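Local atomic coordinates of thioredoxin Reductase (Burkholderia cenocepacia, PDB entry 4F82), a protein that probably reduces hydrogen peroxide and organic hydroperoxides to water and alcohols, as a thiol-specific peroxidase of the Prx5 subfamily of peroxiredoxins. Residues T60-A65 and S139-M144. Sequence-based numbering, arbitrary orientation.
Sequences TPTCSA and SLRYAM
Cys63 CA and Arg141 CA are the nearest CA atoms across the two segments, 9.1 Å apart. Residues 60-65 make the first turn of helix 61-80, with Thr60 at the N-cap position. Residues 139-144 belong to strand 137-147, and Arg141 sits at a break in that strand. One long side chain therefore spans the gap. Arg141 starts with CG anti to its backbone N (chi1 -163°), runs extended through chi2 and bends at chi3, which brings the guanidinium to the helix start. Arg141 NH1 gives a weak, bent hydrogen bond to Cys63 SG, at 3.3 Å with an N-H...S angle of 141°. Arg141 NH2 lies 3.7 Å from Cys63 SG. The sulfur comes in obliquely to the guanidinium plane. Thr62 CG2 covers one face, about 4.0 Å above the plane and toward its rim. The stronger partner of Arg141 NH1 is His67 ND1, on the same helix, and Phe162 adds a cation-pi contact. Thr60 OG1 also approaches the sulfur, 3.2 Å from Cys63 SG, and is hydrogen-bonded to Gly57 O. Pro56, Thr60 and Cys63 form the PxxxTxxC motif of peroxiredoxins, in which Cys63 is the predicted peroxidatic cysteine that passes through a sulfenic acid. The arginine and the helix N-terminus would be expected to place positive potential near the sulfur predicted to react with the peroxide, as in other peroxiredoxin active sites.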
ATOM      1  N   THR A  60      -2.414   7.126   6.015  1.00 11.06           N
ATOM      2  CA  THR A  60      -3.808   7.517   6.280  1.00  6.86           C
ATOM      3  C   THR A  60      -3.892   8.460   7.500  1.00  9.45           C
ATOM      4  O   THR A  60      -2.965   8.523   8.313  1.00  6.79           O
ATOM      5  CB  THR A  60      -4.776   6.263   6.402  1.00  7.67           C
ATOM      6  OG1 THR A  60      -4.413   5.457   7.532  1.00  6.73           O
ATOM      7  CG2 THR A  60      -4.736   5.417   5.147  1.00  9.71           C
ATOM      8  N   PRO A  61      -4.994   9.218   7.617  1.00  7.33           N
ATOM      9  CA  PRO A  61      -4.897  10.353   8.535  1.00  7.57           C
ATOM     10  C   PRO A  61      -4.771  10.037  10.017  1.00  7.38           C
ATOM     11  O   PRO A  61      -3.923  10.642  10.672  1.00  8.69           O
ATOM     12  CB  PRO A  61      -6.177  11.136   8.253  1.00  8.23           C
ATOM     13  CG  PRO A  61      -6.389  10.892   6.722  1.00 12.90           C
ATOM     14  CD  PRO A  61      -6.071   9.410   6.611  1.00 12.47           C
ATOM     15  N   THR A  62      -5.556   9.113  10.559  1.00  9.43           N
ATOM     16  CA  THR A  62      -5.482   8.959  12.019  1.00  9.76           C
ATOM     17  C   THR A  62      -4.216   8.182  12.358  1.00 11.98           C
ATOM     18  O   THR A  62      -3.471   8.525  13.300  1.00  8.98           O
ATOM     19  CB  THR A  62      -6.727   8.302  12.587  1.00  8.60           C
ATOM     20  OG1 THR A  62      -7.852   9.188  12.411  1.00  7.76           O
ATOM     21  CG2 THR A  62      -6.553   7.990  14.081  1.00 12.44           C
ATOM     22  N   CYS A  63      -3.969   7.137  11.571  1.00  6.48           N
ATOM     23  CA  CYS A  63      -2.685   6.431  11.603  1.00  6.17           C
ATOM     24  C   CYS A  63      -1.460   7.347  11.613  1.00  7.72           C
ATOM     25  O   CYS A  63      -0.534   7.145  12.401  1.00  9.12           O
ATOM     26  CB  CYS A  63      -2.578   5.489  10.411  1.00  6.02           C
ATOM     27  SG  CYS A  63      -3.814   4.141  10.405  1.00  8.01           S
ATOM     28  N   SER A  64      -1.450   8.336  10.736  1.00  6.51           N
ATOM     29  CA  SER A  64      -0.293   9.203  10.537  1.00  9.12           C
ATOM     30  C   SER A  64      -0.176  10.362  11.535  1.00  9.22           C
ATOM     31  O   SER A  64       0.935  10.679  11.991  1.00 11.10           O
ATOM     32  CB  SER A  64      -0.298   9.811   9.121  1.00  8.72           C
ATOM     33  OG  SER A  64      -0.175   8.815   8.128  1.00  7.09           O
ATOM     34  N   ALA A  65      -1.295  11.021  11.825  1.00  8.18           N
ATOM     35  CA  ALA A  65      -1.313  12.231  12.663  1.00  7.74           C
ATOM     36  C   ALA A  65      -1.274  11.899  14.162  1.00  7.69           C
ATOM     37  O   ALA A  65      -0.779  12.667  14.987  1.00 11.78           O
ATOM     38  CB  ALA A  65      -2.594  13.061  12.360  1.00  9.73           C
ATOM     39  N   SER A 139      -5.720  -4.377   8.210  1.00  5.37           N
ATOM     40  CA  SER A 139      -5.780  -4.768   9.638  1.00  5.31           C
ATOM     41  C   SER A 139      -6.806  -3.942  10.419  1.00  8.78           C
ATOM     42  O   SER A 139      -7.031  -2.767  10.113  1.00  5.66           O
ATOM     43  CB  SER A 139      -4.399  -4.595  10.288  1.00  5.02           C
ATOM     44  OG  SER A 139      -4.402  -5.090  11.635  1.00  8.82           O
ATOM     45  N   LEU A 140      -7.441  -4.551  11.431  1.00  8.23           N
ATOM     46  CA  LEU A 140      -8.113  -3.773  12.473  1.00  5.66           C
ATOM     47  C   LEU A 140      -7.044  -2.952  13.156  1.00  9.56           C
ATOM     48  O   LEU A 140      -5.820  -3.300  13.075  1.00  7.86           O
ATOM     49  CB  LEU A 140      -8.810  -4.690  13.516  1.00  6.97           C
ATOM     50  CG  LEU A 140     -10.048  -5.412  12.985  1.00  7.72           C
ATOM     51  CD1 LEU A 140     -10.478  -6.515  13.927  1.00  6.71           C
ATOM     52  CD2 LEU A 140     -11.189  -4.402  12.757  1.00  9.91           C
ATOM     53  N   ARG A 141      -7.478  -1.915  13.868  1.00  5.44           N
ATOM     54  CA  ARG A 141      -6.549  -1.169  14.722  1.00 10.33           C
ATOM     55  C   ARG A 141      -6.457  -1.841  16.114  1.00 10.85           C
ATOM     56  O   ARG A 141      -7.489  -2.076  16.759  1.00  7.81           O
ATOM     57  CB  ARG A 141      -7.006   0.294  14.862  1.00 11.60           C
ATOM     58  CG  ARG A 141      -5.881   1.231  15.375  1.00  9.89           C
ATOM     59  CD  ARG A 141      -6.400   2.663  15.631  1.00  6.24           C
ATOM     60  NE  ARG A 141      -6.962   3.244  14.412  1.00  6.75           N
ATOM     61  CZ  ARG A 141      -6.267   3.854  13.447  1.00  8.33           C
ATOM     62  NH1 ARG A 141      -4.936   3.950  13.519  1.00 10.92           N
ATOM     63  NH2 ARG A 141      -6.909   4.335  12.384  1.00  8.69           N
ATOM     64  N   TYR A 142      -5.243  -2.153  16.579  1.00  5.16           N
ATOM     65  CA  TYR A 142      -5.100  -2.764  17.911  1.00  5.30           C
ATOM     66  C   TYR A 142      -3.751  -2.498  18.553  1.00  5.17           C
ATOM     67  O   TYR A 142      -2.806  -2.046  17.913  1.00  5.81           O
ATOM     68  CB  TYR A 142      -5.295  -4.284  17.802  1.00  5.42           C
ATOM     69  CG  TYR A 142      -4.199  -4.916  16.973  1.00  5.21           C
ATOM     70  CD1 TYR A 142      -3.010  -5.351  17.559  1.00  5.16           C
ATOM     71  CD2 TYR A 142      -4.355  -5.061  15.607  1.00  5.13           C
ATOM     72  CE1 TYR A 142      -1.990  -5.919  16.783  1.00  7.64           C
ATOM     73  CE2 TYR A 142      -3.350  -5.630  14.816  1.00 12.10           C
ATOM     74  CZ  TYR A 142      -2.179  -6.052  15.417  1.00 11.12           C
ATOM     75  OH  TYR A 142      -1.219  -6.614  14.612  1.00  9.84           O
ATOM     76  N   ALA A 143      -3.630  -2.821  19.834  1.00  6.35           N
ATOM     77  CA  ALA A 143      -2.291  -2.950  20.383  1.00  5.31           C
ATOM     78  C   ALA A 143      -2.231  -4.162  21.295  1.00  5.55           C
ATOM     79  O   ALA A 143      -3.204  -4.465  22.024  1.00  9.24           O
ATOM     80  CB  ALA A 143      -1.811  -1.656  21.121  1.00  8.13           C
ATOM     81  N   MET A 144      -1.110  -4.873  21.230  1.00  6.70           N
ATOM     82  CA  MET A 144      -0.858  -5.982  22.147  1.00  6.69           C
ATOM     83  C   MET A 144       0.555  -5.958  22.696  1.00  7.76           C
ATOM     84  O   MET A 144       1.487  -5.442  22.064  1.00  7.30           O
ATOM     85  CB  MET A 144      -1.131  -7.321  21.458  1.00  6.95           C
ATOM     86  CG  MET A 144      -0.390  -7.534  20.149  1.00  9.41           C
ATOM     87  SD  MET A 144      -1.001  -9.045  19.362  1.00 12.62           S
ATOM     88  CE  MET A 144      -0.018  -9.011  17.855  1.00 19.91           C
TER